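Local coordinates for protein guanine deaminase (Escherichia coli, PDB 6OHB) that catalyses the zinc-dependent hydrolytic deamination of guanine to xanthine and ammonia, a step of purine breakdown, at residues 260-264 with 265-269; 379-382 with 383-386. All blocks are in the same frame, centred on the assembly; numbering follows the deposited sequence.

Interaction 1 (260-264 with 265-269); sequences DVYHQ and YGLTG
His-263 and Thr-268 join side chains across the end of helix 258-264: ND1 of His-263 and OG1 of Thr-268 share a hydrogen bond of 2.9 Å, the hydroxyl sitting at the imidazole edge near the ring plane. With CG anti to the backbone N (chi1 -178°), the ring of His-263 is set so that its ND1 edge meets Thr-268, while the methyl CG2 of Thr-268 rests 3.6 Å from CA of His-263. In the backbone, a Schellman motif closes the helix: Leu-267 N bonds to Tyr-262 O at 3.0 Å and Gly-266 N to His-263 O at 3.0 Å. Gly-266 suits the C-prime place because its phi is positive. On the packed side, CD1 of Tyr-262 lies 4.4 Å from CD1 of Leu-267; the exposed Gln-264 marks the solvent side, its NE2 turning back to OD1 of Asp-260 at 3.0 Å. CD2 of Tyr-265 brings the ring edge to 3.1 Å from Val-261 O, and the ring leans on Pro-216, Met-219 and Gln-223 of helix 216-228. A serine in place of Tyr-265 would probably open a gap beside Val-261 and against that helix. Leu-267 touches Val-234 of strand 233-238, and Tyr-262 reaches Leu-238 at that strand's end, its OH bonded to His-237 O.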
ATOM      1  N   ASP A 260     -19.893 -26.392   5.138  1.00 55.22           N
ATOM      2  CA  ASP A 260     -20.782 -27.375   5.743  1.00 59.89           C
ATOM      3  C   ASP A 260     -20.085 -28.217   6.801  1.00 57.40           C
ATOM      4  O   ASP A 260     -20.758 -28.735   7.698  1.00 61.37           O
ATOM      5  CB  ASP A 260     -21.391 -28.281   4.676  1.00 61.13           C
ATOM      6  CG  ASP A 260     -22.480 -29.179   5.235  1.00 72.22           C
ATOM      7  OD1 ASP A 260     -23.613 -28.688   5.435  1.00 70.52           O
ATOM      8  OD2 ASP A 260     -22.200 -30.375   5.480  1.00 71.46           O
ATOM      9  N   VAL A 261     -18.760 -28.344   6.740  1.00 55.98           N
ATOM     10  CA  VAL A 261     -18.042 -29.017   7.821  1.00 60.90           C
ATOM     11  C   VAL A 261     -18.231 -28.255   9.126  1.00 60.58           C
ATOM     12  O   VAL A 261     -18.528 -28.845  10.171  1.00 64.94           O
ATOM     13  CB  VAL A 261     -16.552 -29.171   7.472  1.00 60.77           C
ATOM     14  CG1 VAL A 261     -15.842 -29.971   8.558  1.00 57.20           C
ATOM     15  CG2 VAL A 261     -16.392 -29.825   6.111  1.00 57.95           C
ATOM     16  N   TYR A 262     -18.070 -26.928   9.082  1.00 52.07           N
ATOM     17  CA  TYR A 262     -18.272 -26.120  10.278  1.00 56.17           C
ATOM     18  C   TYR A 262     -19.735 -26.117  10.695  1.00 55.07           C
ATOM     19  O   TYR A 262     -20.047 -26.178  11.890  1.00 51.13           O
ATOM     20  CB  TYR A 262     -17.806 -24.685  10.033  1.00 53.60           C
ATOM     21  CG  TYR A 262     -16.339 -24.537   9.730  1.00 51.99           C
ATOM     22  CD1 TYR A 262     -15.374 -25.104  10.556  1.00 47.93           C
ATOM     23  CD2 TYR A 262     -15.916 -23.827   8.616  1.00 50.64           C
ATOM     24  CE1 TYR A 262     -14.025 -24.967  10.273  1.00 54.32           C
ATOM     25  CE2 TYR A 262     -14.573 -23.683   8.325  1.00 52.06           C
ATOM     26  CZ  TYR A 262     -13.633 -24.254   9.154  1.00 52.72           C
ATOM     27  OH  TYR A 262     -12.298 -24.104   8.857  1.00 54.07           O
ATOM     28  N   HIS A 263     -20.641 -26.077   9.715  1.00 55.05           N
ATOM     29  CA  HIS A 263     -22.070 -25.999  10.008  1.00 57.01           C
ATOM     30  C   HIS A 263     -22.575 -27.260  10.699  1.00 58.81           C
ATOM     31  O   HIS A 263     -23.354 -27.174  11.656  1.00 57.75           O
ATOM     32  CB  HIS A 263     -22.849 -25.738   8.718  1.00 61.46           C
ATOM     33  CG  HIS A 263     -24.327 -25.600   8.915  1.00 64.43           C
ATOM     34  ND1 HIS A 263     -24.893 -24.545   9.598  1.00 66.63           N
ATOM     35  CD2 HIS A 263     -25.358 -26.378   8.506  1.00 63.97           C
ATOM     36  CE1 HIS A 263     -26.207 -24.682   9.607  1.00 64.56           C
ATOM     37  NE2 HIS A 263     -26.515 -25.786   8.951  1.00 65.87           N
ATOM     38  N   GLN A 264     -22.158 -28.440  10.222  1.00 56.70           N
ATOM     39  CA  GLN A 264     -22.627 -29.689  10.821  1.00 61.34           C
ATOM     40  C   GLN A 264     -22.106 -29.858  12.241  1.00 58.61           C
ATOM     41  O   GLN A 264     -22.754 -30.515  13.062  1.00 61.32           O
ATOM     42  CB  GLN A 264     -22.215 -30.889   9.964  1.00 63.63           C
ATOM     43  CG  GLN A 264     -22.903 -30.972   8.602  1.00 61.22           C
ATOM     44  CD  GLN A 264     -24.414 -30.810   8.675  1.00 66.37           C
ATOM     45  OE1 GLN A 264     -25.075 -31.387   9.541  1.00 67.22           O
ATOM     46  NE2 GLN A 264     -24.966 -30.024   7.757  1.00 62.17           N
ATOM     47  N   TYR A 265     -20.940 -29.291  12.549  1.00 55.34           N
ATOM     48  CA  TYR A 265     -20.425 -29.276  13.908  1.00 57.34           C
ATOM     49  C   TYR A 265     -20.927 -28.074  14.709  1.00 54.16           C
ATOM     50  O   TYR A 265     -20.309 -27.711  15.716  1.00 50.90           O
ATOM     51  CB  TYR A 265     -18.894 -29.307  13.895  1.00 63.99           C
ATOM     52  CG  TYR A 265     -18.313 -30.663  13.558  1.00 68.52           C
ATOM     53  CD1 TYR A 265     -18.387 -31.719  14.461  1.00 61.96           C
ATOM     54  CD2 TYR A 265     -17.695 -30.890  12.335  1.00 65.60           C
ATOM     55  CE1 TYR A 265     -17.861 -32.960  14.154  1.00 66.91           C
ATOM     56  CE2 TYR A 265     -17.167 -32.130  12.018  1.00 71.48           C
ATOM     57  CZ  TYR A 265     -17.252 -33.161  12.931  1.00 69.62           C
ATOM     58  OH  TYR A 265     -16.723 -34.393  12.614  1.00 64.81           O
ATOM     59  N   GLY A 266     -22.023 -27.454  14.278  1.00 51.97           N
ATOM     60  CA  GLY A 266     -22.650 -26.368  15.024  1.00 53.94           C
ATOM     61  C   GLY A 266     -21.747 -25.193  15.336  1.00 57.20           C
ATOM     62  O   GLY A 266     -21.851 -24.607  16.422  1.00 48.12           O
ATOM     63  N   LEU A 267     -20.863 -24.826  14.407  1.00 54.33           N
ATOM     64  CA  LEU A 267     -19.951 -23.706  14.603  1.00 53.52           C
ATOM     65  C   LEU A 267     -20.297 -22.512  13.725  1.00 50.81           C
ATOM     66  O   LEU A 267     -19.494 -21.579  13.614  1.00 54.43           O
ATOM     67  CB  LEU A 267     -18.506 -24.138  14.346  1.00 59.63           C
ATOM     68  CG  LEU A 267     -17.912 -25.179  15.294  1.00 52.06           C
ATOM     69  CD1 LEU A 267     -16.581 -25.680  14.749  1.00 51.44           C
ATOM     70  CD2 LEU A 267     -17.738 -24.594  16.678  1.00 48.77           C
ATOM     71  N   THR A 268     -21.469 -22.516  13.104  1.00 51.10           N
ATOM     72  CA  THR A 268     -21.999 -21.338  12.439  1.00 52.84           C
ATOM     73  C   THR A 268     -23.030 -20.683  13.350  1.00 49.80           C
ATOM     74  O   THR A 268     -23.567 -21.311  14.265  1.00 51.71           O
ATOM     75  CB  THR A 268     -22.633 -21.702  11.097  1.00 55.21           C
ATOM     76  OG1 THR A 268     -23.771 -22.544  11.319  1.00 58.21           O
ATOM     77  CG2 THR A 268     -21.627 -22.432  10.215  1.00 54.53           C
ATOM     78  N   GLY A 269     -23.312 -19.415  13.085  1.00 52.99           N
ATOM     79  CA  GLY A 269     -24.292 -18.685  13.854  1.00 47.79           C
ATOM     80  C   GLY A 269     -23.750 -17.339  14.275  1.00 54.90           C
ATOM     81  O   GLY A 269     -22.704 -16.882  13.801  1.00 49.17           O
TER

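Interaction 2 (379-382 with 383-386); sequences NFLP and GKEA
Lys-384 reaches back to Asn-379 with its ammonium group, and the polar contacts centre on this pair. NZ of Lys-384 donates to OD1 of Asn-379 at 2.6 Å, approaching from above the carbonyl plane, 37° out of it. Bends in the lysine chain at chi2 (-65°) and chi4 (73°) fold it back along the turn and set NZ beside the amide. A water accepts from both groups, 3.0 Å from NZ of Lys-384 and 3.1 Å from ND2 of Asn-379, so it bridges the two donors. NZ also gives hydrogen bonds to the carbonyl oxygens of Asp-374 and Ile-377, while Asn-379 ND2 is held by Val-18 O; a lysine suits this buried place because its three N-H groups serve four acceptors, at least one N-H probably being shared between two.

The backbone bond belongs to a type II beta turn from Leu-381 to Lys-384, in which Lys-384 N donates to Leu-381 O at 3.1 Å. CG of Lys-384 passes close to the same carbonyl, 3.2 Å from Leu-381 O. Pro-382 has the phi that its turn position requires, and Gly-383 takes a positive phi, where a side chain would press on the preceding carbonyl oxygen. The turn itself is tied by backbone bonds of Gly-383 and Lys-384 to Val-47 of strand 46-50.

Apolar contact is slight: CB of Leu-381 lies 4.0 Å from CG of Lys-384. Phe-380 meets Phe-15 edge-to-face.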
ATOM      1  N   ASN A 379     -19.354   3.878  17.868  1.00 38.23           N
ATOM      2  CA  ASN A 379     -19.693   5.276  17.633  1.00 37.59           C
ATOM      3  C   ASN A 379     -19.723   5.994  18.979  1.00 38.02           C
ATOM      4  O   ASN A 379     -19.328   5.440  20.010  1.00 34.84           O
ATOM      5  CB  ASN A 379     -21.008   5.404  16.853  1.00 39.67           C
ATOM      6  CG  ASN A 379     -22.136   4.575  17.448  1.00 42.31           C
ATOM      7  OD1 ASN A 379     -22.147   4.277  18.642  1.00 41.84           O
ATOM      8  ND2 ASN A 379     -23.092   4.198  16.608  1.00 37.37           N
ATOM      9  N   PHE A 380     -20.172   7.248  18.963  1.00 36.71           N
ATOM     10  CA  PHE A 380     -20.158   8.100  20.144  1.00 39.54           C
ATOM     11  C   PHE A 380     -21.540   8.239  20.779  1.00 40.12           C
ATOM     12  O   PHE A 380     -21.850   9.280  21.368  1.00 37.89           O
ATOM     13  CB  PHE A 380     -19.582   9.473  19.794  1.00 35.23           C
ATOM     14  CG  PHE A 380     -18.161   9.423  19.311  1.00 35.64           C
ATOM     15  CD1 PHE A 380     -17.127   9.098  20.178  1.00 35.90           C
ATOM     16  CD2 PHE A 380     -17.857   9.685  17.985  1.00 37.91           C
ATOM     17  CE1 PHE A 380     -15.816   9.049  19.734  1.00 36.03           C
ATOM     18  CE2 PHE A 380     -16.552   9.631  17.533  1.00 31.59           C
ATOM     19  CZ  PHE A 380     -15.532   9.314  18.406  1.00 34.32           C
ATOM     20  N   LEU A 381     -22.378   7.210  20.670  1.00 37.04           N
ATOM     21  CA  LEU A 381     -23.680   7.239  21.323  1.00 41.40           C
ATOM     22  C   LEU A 381     -23.505   7.157  22.839  1.00 43.40           C
ATOM     23  O   LEU A 381     -22.657   6.398  23.325  1.00 43.21           O
ATOM     24  CB  LEU A 381     -24.555   6.080  20.847  1.00 33.37           C
ATOM     25  CG  LEU A 381     -25.031   6.057  19.395  1.00 42.63           C
ATOM     26  CD1 LEU A 381     -25.769   4.754  19.119  1.00 39.84           C
ATOM     27  CD2 LEU A 381     -25.916   7.256  19.085  1.00 42.50           C
ATOM     28  N   PRO A 382     -24.270   7.937  23.607  1.00 34.46           N
ATOM     29  CA  PRO A 382     -24.199   7.841  25.073  1.00 34.91           C
ATOM     30  C   PRO A 382     -24.344   6.400  25.547  1.00 34.94           C
ATOM     31  O   PRO A 382     -25.130   5.621  25.002  1.00 31.64           O
ATOM     32  CB  PRO A 382     -25.372   8.711  25.542  1.00 42.13           C
ATOM     33  CG  PRO A 382     -25.547   9.723  24.444  1.00 46.47           C
ATOM     34  CD  PRO A 382     -25.174   9.012  23.156  1.00 41.84           C
ATOM     35  N   GLY A 383     -23.548   6.038  26.552  1.00 33.76           N
ATOM     36  CA  GLY A 383     -23.507   4.683  27.049  1.00 38.40           C
ATOM     37  C   GLY A 383     -22.458   3.783  26.419  1.00 39.05           C
ATOM     38  O   GLY A 383     -22.104   2.762  27.019  1.00 37.22           O
ATOM     39  N   LYS A 384     -21.950   4.122  25.233  1.00 35.15           N
ATOM     40  CA  LYS A 384     -20.939   3.294  24.584  1.00 38.15           C
ATOM     41  C   LYS A 384     -19.594   3.389  25.296  1.00 39.49           C
ATOM     42  O   LYS A 384     -19.269   4.392  25.938  1.00 40.21           O
ATOM     43  CB  LYS A 384     -20.755   3.707  23.124  1.00 37.95           C
ATOM     44  CG  LYS A 384     -21.944   3.430  22.234  1.00 43.57           C
ATOM     45  CD  LYS A 384     -22.202   1.947  22.108  1.00 42.18           C
ATOM     46  CE  LYS A 384     -23.195   1.682  20.996  1.00 45.63           C
ATOM     47  NZ  LYS A 384     -22.551   1.888  19.667  1.00 43.60           N
ATOM     48  N   GLU A 385     -18.802   2.326  25.171  1.00 40.74           N
ATOM     49  CA  GLU A 385     -17.459   2.330  25.732  1.00 40.28           C
ATOM     50  C   GLU A 385     -16.567   3.297  24.959  1.00 39.89           C
ATOM     51  O   GLU A 385     -16.599   3.353  23.726  1.00 38.22           O
ATOM     52  CB  GLU A 385     -16.884   0.915  25.725  1.00 40.30           C
ATOM     53  CG  GLU A 385     -17.744  -0.039  26.545  1.00 42.64           C
ATOM     54  CD  GLU A 385     -17.351  -1.494  26.404  1.00 48.64           C
ATOM     55  OE1 GLU A 385     -16.500  -1.816  25.541  1.00 44.77           O
ATOM     56  OE2 GLU A 385     -17.914  -2.317  27.161  1.00 46.37           O
ATOM     57  N   ALA A 386     -15.777   4.075  25.698  1.00 37.37           N
ATOM     58  CA  ALA A 386     -15.034   5.198  25.121  1.00 36.33           C
ATOM     59  C   ALA A 386     -13.672   4.725  24.607  1.00 38.82           C
ATOM     60  O   ALA A 386     -12.617   4.989  25.184  1.00 35.05           O
ATOM     61  CB  ALA A 386     -14.898   6.320  26.146  1.00 30.39           C
TER
HETATM   62  O   HOH W   1     -24.684   1.669  17.576  1.00 37.40           O

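Overall arrangement
Both interactions are local, yet they hold different parts of the subunit: their centres lie 33 Å apart and their nearest atoms about 20 Å, without touching. Interaction 1 ends a helix of the TIM-barrel domain; its Tyr-262 packs beside Phe-210 and Leu-238, probable substrate-site residues, and the side chain of Tyr-262 is about 11 Å from the zinc ion. Interaction 2, in the loop between helix 365-370 and strand 388-391, lies away from the zinc and the substrate-binding residues, against strand 46-50 of the smaller beta sheet. Each runs from core to surface: buried Tyr-262 and Leu-267 against exposed Gln-264, buried Asn-379 and Lys-384 against exposed Pro-382 and Gly-383. Aromatic and aliphatic packing backs the helix end, whereas a buried ammonium group gathers the loop.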